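Local atomic coordinates of dermonecrotic toxin (Pasteurella multocida, PDB entry 2EBF), a protein that acts as a potent mitogen, induces bone resorption and is associated with severe progressive atrophic rhinitis in pigs, the chain here being its C-terminal region. Residues A61-I75 with Y105-F118. Residues are numbered along the deposited sequence; the frame is centred on the assembly and turned at random.
Sequences ASVIGKPIGESYKRI and YEESQPSSERLNAF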
ATOM      1  N   ALA A  61       2.598  40.081  -1.728  1.00 35.93           N
ATOM      2  CA  ALA A  61       1.492  39.820  -2.646  1.00 36.75           C
ATOM      3  C   ALA A  61       0.406  40.896  -2.605  1.00 37.42           C
ATOM      4  O   ALA A  61      -0.674  40.712  -3.175  1.00 37.31           O
ATOM      5  CB  ALA A  61       0.890  38.460  -2.367  1.00 36.46           C
ATOM      6  N   SER A  62       0.683  42.006  -1.930  1.00 38.51           N
ATOM      7  CA  SER A  62      -0.298  43.085  -1.836  1.00 40.05           C
ATOM      8  C   SER A  62      -0.455  43.812  -3.169  1.00 40.79           C
ATOM      9  O   SER A  62       0.519  44.025  -3.899  1.00 40.60           O
ATOM     10  CB  SER A  62       0.055  44.071  -0.719  1.00 40.05           C
ATOM     11  OG  SER A  62       1.105  44.927  -1.108  1.00 41.28           O
ATOM     12  N   VAL A  63      -1.700  44.166  -3.477  1.00 42.05           N
ATOM     13  CA  VAL A  63      -2.033  44.972  -4.648  1.00 43.49           C
ATOM     14  C   VAL A  63      -2.854  46.173  -4.173  1.00 44.46           C
ATOM     15  O   VAL A  63      -3.907  46.007  -3.544  1.00 44.68           O
ATOM     16  CB  VAL A  63      -2.839  44.160  -5.689  1.00 43.44           C
ATOM     17  CG1 VAL A  63      -3.046  44.973  -6.968  1.00 43.18           C
ATOM     18  CG2 VAL A  63      -2.151  42.829  -5.995  1.00 43.66           C
ATOM     19  N   ILE A  64      -2.366  47.373  -4.482  1.00 45.92           N
ATOM     20  CA  ILE A  64      -2.890  48.634  -3.915  1.00 47.16           C
ATOM     21  C   ILE A  64      -4.424  48.766  -3.868  1.00 47.62           C
ATOM     22  O   ILE A  64      -4.990  49.044  -2.806  1.00 48.03           O
ATOM     23  CB  ILE A  64      -2.226  49.884  -4.577  1.00 47.26           C
ATOM     24  CG1 ILE A  64      -0.766  50.014  -4.116  1.00 47.68           C
ATOM     25  CG2 ILE A  64      -3.000  51.166  -4.247  1.00 47.63           C
ATOM     26  CD1 ILE A  64       0.086  50.990  -4.933  1.00 47.66           C
ATOM     27  N   GLY A  65      -5.092  48.560  -4.999  1.00 47.94           N
ATOM     28  CA  GLY A  65      -6.541  48.760  -5.063  1.00 48.44           C
ATOM     29  C   GLY A  65      -7.368  47.497  -4.912  1.00 48.83           C
ATOM     30  O   GLY A  65      -8.598  47.559  -4.853  1.00 48.87           O
ATOM     31  N   LYS A  66      -6.689  46.353  -4.837  1.00 48.84           N
ATOM     32  CA  LYS A  66      -7.335  45.043  -4.854  1.00 48.93           C
ATOM     33  C   LYS A  66      -7.548  44.488  -3.439  1.00 48.46           C
ATOM     34  O   LYS A  66      -6.578  44.272  -2.704  1.00 48.77           O
ATOM     35  CB  LYS A  66      -6.489  44.072  -5.683  1.00 48.87           C
ATOM     36  CG  LYS A  66      -7.215  42.832  -6.174  1.00 49.45           C
ATOM     37  CD  LYS A  66      -6.277  41.952  -6.993  1.00 49.79           C
ATOM     38  CE  LYS A  66      -7.002  40.733  -7.558  1.00 51.90           C
ATOM     39  NZ  LYS A  66      -6.060  39.790  -8.235  1.00 52.15           N
ATOM     40  N   PRO A  67      -8.819  44.263  -3.048  1.00 47.87           N
ATOM     41  CA  PRO A  67      -9.084  43.591  -1.775  1.00 47.21           C
ATOM     42  C   PRO A  67      -8.745  42.096  -1.839  1.00 46.44           C
ATOM     43  O   PRO A  67      -8.628  41.528  -2.931  1.00 46.51           O
ATOM     44  CB  PRO A  67     -10.588  43.795  -1.571  1.00 47.33           C
ATOM     45  CG  PRO A  67     -11.139  43.976  -2.943  1.00 47.81           C
ATOM     46  CD  PRO A  67     -10.061  44.636  -3.753  1.00 48.01           C
ATOM     47  N   ILE A  68      -8.582  41.476  -0.674  1.00 45.22           N
ATOM     48  CA  ILE A  68      -8.254  40.055  -0.594  1.00 43.97           C
ATOM     49  C   ILE A  68      -9.464  39.190  -0.965  1.00 43.07           C
ATOM     50  O   ILE A  68     -10.462  39.146  -0.235  1.00 42.79           O
ATOM     51  CB  ILE A  68      -7.673  39.681   0.806  1.00 44.05           C
ATOM     52  CG1 ILE A  68      -6.344  40.419   1.034  1.00 43.78           C
ATOM     53  CG2 ILE A  68      -7.519  38.154   0.963  1.00 43.86           C
ATOM     54  CD1 ILE A  68      -5.707  40.202   2.403  1.00 44.12           C
ATOM     55  N   GLY A  69      -9.361  38.518  -2.112  1.00 41.96           N
ATOM     56  CA  GLY A  69     -10.392  37.592  -2.586  1.00 40.89           C
ATOM     57  C   GLY A  69     -10.357  36.253  -1.867  1.00 40.08           C
ATOM     58  O   GLY A  69      -9.501  36.018  -1.014  1.00 40.15           O
ATOM     59  N   GLU A  70     -11.290  35.372  -2.216  1.00 39.17           N
ATOM     60  CA  GLU A  70     -11.438  34.084  -1.542  1.00 38.56           C
ATOM     61  C   GLU A  70     -10.242  33.146  -1.767  1.00 37.23           C
ATOM     62  O   GLU A  70      -9.803  32.458  -0.841  1.00 36.85           O
ATOM     63  CB  GLU A  70     -12.745  33.413  -1.978  1.00 39.16           C
ATOM     64  CG  GLU A  70     -13.071  32.091  -1.276  1.00 41.78           C
ATOM     65  CD  GLU A  70     -13.152  32.196   0.247  1.00 44.92           C
ATOM     66  OE1 GLU A  70     -12.674  31.257   0.927  1.00 46.43           O
ATOM     67  OE2 GLU A  70     -13.691  33.201   0.764  1.00 46.10           O
ATOM     68  N   SER A  71      -9.729  33.125  -2.995  1.00 35.75           N
ATOM     69  CA  SER A  71      -8.578  32.288  -3.347  1.00 34.76           C
ATOM     70  C   SER A  71      -7.356  32.668  -2.518  1.00 33.44           C
ATOM     71  O   SER A  71      -6.692  31.805  -1.944  1.00 33.14           O
ATOM     72  CB  SER A  71      -8.265  32.411  -4.835  1.00 34.67           C
ATOM     73  OG  SER A  71      -9.262  31.766  -5.604  1.00 36.50           O
ATOM     74  N   TYR A  72      -7.085  33.967  -2.455  1.00 32.67           N
ATOM     75  CA  TYR A  72      -5.952  34.506  -1.707  1.00 32.00           C
ATOM     76  C   TYR A  72      -6.106  34.258  -0.205  1.00 32.13           C
ATOM     77  O   TYR A  72      -5.151  33.849   0.461  1.00 31.71           O
ATOM     78  CB  TYR A  72      -5.794  35.995  -2.025  1.00 31.78           C
ATOM     79  CG  TYR A  72      -4.601  36.708  -1.395  1.00 31.39           C
ATOM     80  CD1 TYR A  72      -4.623  38.091  -1.213  1.00 31.04           C
ATOM     81  CD2 TYR A  72      -3.468  36.008  -0.979  1.00 30.62           C
ATOM     82  CE1 TYR A  72      -3.531  38.765  -0.643  1.00 31.79           C
ATOM     83  CE2 TYR A  72      -2.379  36.668  -0.414  1.00 31.21           C
ATOM     84  CZ  TYR A  72      -2.414  38.039  -0.248  1.00 31.28           C
ATOM     85  OH  TYR A  72      -1.339  38.679   0.323  1.00 31.10           O
ATOM     86  N   LYS A  73      -7.310  34.484   0.321  1.00 32.17           N
ATOM     87  CA  LYS A  73      -7.596  34.187   1.722  1.00 32.65           C
ATOM     88  C   LYS A  73      -7.272  32.735   2.083  1.00 31.98           C
ATOM     89  O   LYS A  73      -6.653  32.478   3.107  1.00 31.78           O
ATOM     90  CB  LYS A  73      -9.048  34.526   2.070  1.00 32.98           C
ATOM     91  CG  LYS A  73      -9.560  33.827   3.327  1.00 36.33           C
ATOM     92  CD  LYS A  73     -10.669  34.586   4.054  1.00 40.30           C
ATOM     93  CE  LYS A  73     -11.895  34.804   3.187  1.00 43.25           C
ATOM     94  NZ  LYS A  73     -11.846  36.144   2.517  1.00 46.27           N
ATOM     95  N   ARG A  74      -7.678  31.794   1.233  1.00 31.50           N
ATOM     96  CA  ARG A  74      -7.416  30.376   1.484  1.00 31.26           C
ATOM     97  C   ARG A  74      -5.934  30.025   1.380  1.00 30.00           C
ATOM     98  O   ARG A  74      -5.458  29.136   2.071  1.00 29.87           O
ATOM     99  CB  ARG A  74      -8.239  29.495   0.551  1.00 31.87           C
ATOM    100  CG  ARG A  74      -9.700  29.386   0.973  1.00 35.74           C
ATOM    101  CD  ARG A  74     -10.415  28.331   0.166  1.00 41.46           C
ATOM    102  NE  ARG A  74     -10.518  28.741  -1.228  1.00 45.29           N
ATOM    103  CZ  ARG A  74     -11.656  28.998  -1.862  1.00 47.29           C
ATOM    104  NH1 ARG A  74     -12.827  28.867  -1.235  1.00 47.81           N
ATOM    105  NH2 ARG A  74     -11.617  29.377  -3.136  1.00 47.91           N
ATOM    106  N   ILE A  75      -5.215  30.732   0.519  1.00 29.11           N
ATOM    107  CA  ILE A  75      -3.762  30.577   0.420  1.00 28.63           C
ATOM    108  C   ILE A  75      -3.069  31.026   1.723  1.00 28.65           C
ATOM    109  O   ILE A  75      -2.227  30.303   2.269  1.00 28.06           O
ATOM    110  CB  ILE A  75      -3.223  31.278  -0.861  1.00 28.59           C
ATOM    111  CG1 ILE A  75      -3.472  30.363  -2.079  1.00 28.40           C
ATOM    112  CG2 ILE A  75      -1.747  31.651  -0.728  1.00 28.25           C
ATOM    113  CD1 ILE A  75      -3.393  31.057  -3.433  1.00 28.02           C
ATOM    114  N   TYR A 105      -4.597  28.798  -8.833  1.00 29.51           N
ATOM    115  CA  TYR A 105      -4.665  30.253  -8.918  1.00 30.32           C
ATOM    116  C   TYR A 105      -3.957  30.761 -10.166  1.00 31.23           C
ATOM    117  O   TYR A 105      -4.499  31.604 -10.887  1.00 31.55           O
ATOM    118  CB  TYR A 105      -4.052  30.885  -7.672  1.00 30.18           C
ATOM    119  CG  TYR A 105      -4.166  32.395  -7.625  1.00 30.21           C
ATOM    120  CD1 TYR A 105      -5.220  33.012  -6.942  1.00 29.99           C
ATOM    121  CD2 TYR A 105      -3.218  33.205  -8.259  1.00 29.29           C
ATOM    122  CE1 TYR A 105      -5.321  34.390  -6.882  1.00 29.36           C
ATOM    123  CE2 TYR A 105      -3.310  34.585  -8.205  1.00 29.08           C
ATOM    124  CZ  TYR A 105      -4.364  35.169  -7.517  1.00 30.09           C
ATOM    125  OH  TYR A 105      -4.467  36.534  -7.472  1.00 31.00           O
ATOM    126  N   GLU A 106      -2.753  30.247 -10.406  1.00 32.32           N
ATOM    127  CA  GLU A 106      -1.950  30.583 -11.582  1.00 34.41           C
ATOM    128  C   GLU A 106      -2.711  30.262 -12.873  1.00 35.25           C
ATOM    129  O   GLU A 106      -2.668  31.023 -13.835  1.00 35.29           O
ATOM    130  CB  GLU A 106      -0.629  29.813 -11.536  1.00 33.94           C
ATOM    131  CG  GLU A 106       0.337  30.096 -12.663  1.00 34.83           C
ATOM    132  CD  GLU A 106       1.585  29.242 -12.572  1.00 35.23           C
ATOM    133  OE1 GLU A 106       1.468  27.999 -12.431  1.00 36.56           O
ATOM    134  OE2 GLU A 106       2.689  29.814 -12.638  1.00 37.70           O
ATOM    135  N   GLU A 107      -3.416  29.137 -12.861  1.00 36.78           N
ATOM    136  CA  GLU A 107      -4.221  28.693 -13.995  1.00 38.76           C
ATOM    137  C   GLU A 107      -5.453  29.595 -14.175  1.00 39.00           C
ATOM    138  O   GLU A 107      -5.783  29.993 -15.295  1.00 39.34           O
ATOM    139  CB  GLU A 107      -4.617  27.226 -13.780  1.00 38.43           C
ATOM    140  CG  GLU A 107      -5.327  26.552 -14.944  1.00 40.42           C
ATOM    141  CD  GLU A 107      -5.754  25.120 -14.625  1.00 41.31           C
ATOM    142  OE1 GLU A 107      -6.134  24.830 -13.461  1.00 43.90           O
ATOM    143  OE2 GLU A 107      -5.725  24.277 -15.554  1.00 45.69           O
ATOM    144  N   SER A 108      -6.110  29.940 -13.070  1.00 39.38           N
ATOM    145  CA  SER A 108      -7.342  30.726 -13.134  1.00 40.01           C
ATOM    146  C   SER A 108      -7.121  32.243 -13.280  1.00 39.95           C
ATOM    147  O   SER A 108      -7.985  32.945 -13.820  1.00 40.09           O
ATOM    148  CB  SER A 108      -8.260  30.402 -11.947  1.00 40.22           C
ATOM    149  OG  SER A 108      -7.847  31.080 -10.772  1.00 42.10           O
ATOM    150  N   GLN A 109      -5.978  32.744 -12.808  1.00 39.59           N
ATOM    151  CA  GLN A 109      -5.651  34.175 -12.909  1.00 39.57           C
ATOM    152  C   GLN A 109      -4.240  34.420 -13.447  1.00 39.44           C
ATOM    153  O   GLN A 109      -3.370  34.883 -12.705  1.00 39.21           O
ATOM    154  CB  GLN A 109      -5.798  34.870 -11.548  1.00 39.63           C
ATOM    155  CG  GLN A 109      -7.162  34.740 -10.892  1.00 40.22           C
ATOM    156  CD  GLN A 109      -7.383  35.782  -9.813  1.00 41.16           C
ATOM    157  OE1 GLN A 109      -7.022  36.951  -9.977  1.00 42.63           O
ATOM    158  NE2 GLN A 109      -7.979  35.366  -8.703  1.00 41.23           N
ATOM    159  N   PRO A 110      -4.001  34.129 -14.741  1.00 39.64           N
ATOM    160  CA  PRO A 110      -2.638  34.248 -15.291  1.00 39.71           C
ATOM    161  C   PRO A 110      -2.063  35.669 -15.322  1.00 39.92           C
ATOM    162  O   PRO A 110      -0.848  35.836 -15.462  1.00 39.87           O
ATOM    163  CB  PRO A 110      -2.781  33.699 -16.716  1.00 39.80           C
ATOM    164  CG  PRO A 110      -4.217  33.854 -17.044  1.00 40.00           C
ATOM    165  CD  PRO A 110      -4.963  33.666 -15.758  1.00 39.67           C
ATOM    166  N   SER A 111      -2.920  36.678 -15.193  1.00 40.22           N
ATOM    167  CA  SER A 111      -2.469  38.065 -15.225  1.00 40.44           C
ATOM    168  C   SER A 111      -2.464  38.701 -13.834  1.00 40.23           C
ATOM    169  O   SER A 111      -2.271  39.913 -13.700  1.00 40.10           O
ATOM    170  CB  SER A 111      -3.336  38.886 -16.182  1.00 40.68           C
ATOM    171  OG  SER A 111      -4.619  39.117 -15.621  1.00 42.13           O
ATOM    172  N   SER A 112      -2.670  37.887 -12.803  1.00 39.79           N
ATOM    173  CA  SER A 112      -2.695  38.410 -11.451  1.00 39.25           C
ATOM    174  C   SER A 112      -1.333  38.972 -11.093  1.00 38.99           C
ATOM    175  O   SER A 112      -0.297  38.348 -11.336  1.00 38.72           O
ATOM    176  CB  SER A 112      -3.122  37.356 -10.433  1.00 39.48           C
ATOM    177  OG  SER A 112      -3.041  37.885  -9.120  1.00 38.84           O
ATOM    178  N   GLU A 113      -1.353  40.173 -10.530  1.00 38.60           N
ATOM    179  CA  GLU A 113      -0.145  40.828 -10.061  1.00 38.69           C
ATOM    180  C   GLU A 113       0.393  40.198  -8.760  1.00 37.72           C
ATOM    181  O   GLU A 113       1.463  40.571  -8.285  1.00 37.82           O
ATOM    182  CB  GLU A 113      -0.374  42.343  -9.938  1.00 39.39           C
ATOM    183  CG  GLU A 113      -1.684  42.765  -9.250  1.00 42.51           C
ATOM    184  CD  GLU A 113      -2.944  42.735 -10.142  1.00 46.30           C
ATOM    185  OE1 GLU A 113      -3.346  43.814 -10.658  1.00 47.76           O
ATOM    186  OE2 GLU A 113      -3.552  41.646 -10.301  1.00 46.66           O
ATOM    187  N   ARG A 114      -0.344  39.233  -8.204  1.00 36.75           N
ATOM    188  CA  ARG A 114       0.111  38.470  -7.029  1.00 35.86           C
ATOM    189  C   ARG A 114       1.000  37.289  -7.411  1.00 35.73           C
ATOM    190  O   ARG A 114       1.599  36.651  -6.545  1.00 35.62           O
ATOM    191  CB  ARG A 114      -1.074  37.926  -6.238  1.00 35.58           C
ATOM    192  CG  ARG A 114      -2.065  38.960  -5.756  1.00 34.78           C
ATOM    193  CD  ARG A 114      -2.921  38.343  -4.673  1.00 33.96           C
ATOM    194  NE  ARG A 114      -4.222  38.981  -4.510  1.00 34.15           N
ATOM    195  CZ  ARG A 114      -4.437  40.143  -3.890  1.00 34.72           C
ATOM    196  NH1 ARG A 114      -3.431  40.843  -3.376  1.00 33.92           N
ATOM    197  NH2 ARG A 114      -5.675  40.611  -3.791  1.00 33.98           N
ATOM    198  N   LEU A 115       1.078  36.993  -8.704  1.00 35.57           N
ATOM    199  CA  LEU A 115       1.770  35.793  -9.179  1.00 35.26           C
ATOM    200  C   LEU A 115       3.270  35.717  -8.907  1.00 34.87           C
ATOM    201  O   LEU A 115       3.784  34.632  -8.643  1.00 35.04           O
ATOM    202  CB  LEU A 115       1.475  35.530 -10.659  1.00 35.44           C
ATOM    203  CG  LEU A 115       0.221  34.691 -10.901  1.00 36.07           C
ATOM    204  CD1 LEU A 115      -0.008  34.492 -12.397  1.00 37.04           C
ATOM    205  CD2 LEU A 115       0.326  33.346 -10.191  1.00 35.56           C
ATOM    206  N   ASN A 116       3.980  36.841  -8.968  1.00 34.37           N
ATOM    207  CA  ASN A 116       5.400  36.840  -8.602  1.00 34.10           C
ATOM    208  C   ASN A 116       5.623  36.282  -7.190  1.00 33.01           C
ATOM    209  O   ASN A 116       6.491  35.426  -6.984  1.00 32.90           O
ATOM    210  CB  ASN A 116       6.014  38.246  -8.715  1.00 34.90           C
ATOM    211  CG  ASN A 116       6.406  38.611 -10.137  1.00 36.85           C
ATOM    212  OD1 ASN A 116       6.203  37.837 -11.077  1.00 39.35           O
ATOM    213  ND2 ASN A 116       6.973  39.802 -10.300  1.00 39.01           N
ATOM    214  N   ALA A 117       4.834  36.769  -6.233  1.00 31.76           N
ATOM    215  CA  ALA A 117       4.910  36.317  -4.837  1.00 30.36           C
ATOM    216  C   ALA A 117       4.528  34.838  -4.702  1.00 29.55           C
ATOM    217  O   ALA A 117       5.196  34.087  -3.992  1.00 28.86           O
ATOM    218  CB  ALA A 117       4.007  37.178  -3.947  1.00 30.44           C
ATOM    219  N   PHE A 118       3.461  34.430  -5.385  1.00 28.82           N
ATOM    220  CA  PHE A 118       2.947  33.059  -5.270  1.00 28.76           C
ATOM    221  C   PHE A 118       3.928  32.044  -5.859  1.00 28.84           C
ATOM    222  O   PHE A 118       4.148  30.969  -5.292  1.00 28.20           O
ATOM    223  CB  PHE A 118       1.564  32.932  -5.924  1.00 28.65           C
ATOM    224  CG  PHE A 118       0.439  33.579  -5.134  1.00 29.69           C
ATOM    225  CD1 PHE A 118      -0.879  33.465  -5.563  1.00 30.14           C
ATOM    226  CD2 PHE A 118       0.695  34.289  -3.958  1.00 30.59           C
ATOM    227  CE1 PHE A 118      -1.928  34.061  -4.846  1.00 31.02           C
ATOM    228  CE2 PHE A 118      -0.350  34.879  -3.236  1.00 30.21           C
ATOM    229  CZ  PHE A 118      -1.662  34.764  -3.685  1.00 30.64           C
TER
HETATM  230  O   HOH W   1      -3.978  43.291  -2.096  1.00 40.53           O
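Arg114 lays its guanidinium between Tyr72 and Lys66, a sandwich defined by what lies over each face. On one face is the Tyr72 ring, its plane 27° from that of the guanidinium; CD1 of the ring comes to 3.4 Å from Arg114 CZ. Over the other runs the extended aliphatic chain of Lys66, with CD 3.5 Å from Arg114 NH2. Arg114 CD also makes a CH-pi contact with the tyrosine ring, over its face and 17° off the normal. The edge of the guanidinium handles the polar partners: NH1 donates to Ala61 O (2.8 Å, 150° at the hydrogen), with the oxygen almost exactly in plane, and also to a water that accepts from Val63 N and donates to Lys66 O. NH1 thus binds Ala61 O directly and, through the water, the backbone of Val63 and Lys66.

Lys66, with CG anti to its backbone N, carries NZ past the arginine to a weak hydrogen bond with Gln109 OE1 and a long salt bridge with Glu113 OE2 (3.7 Å). Beside the tyrosine, Phe118 CZ meets Tyr72 CD2 at 3.5 Å, the two rings oblique, while Ile75 CD1 touches Phe118 CE1.

In the membrane localization domain of the toxin, the contact joins the loop after helix 54-60 and the first turns of helix 70-84 to the link between helices 88-108 and 115-129 and the start of the latter; Leu57 of helix 54-60 and Ile102 of helix 88-108 also pack on Phe118.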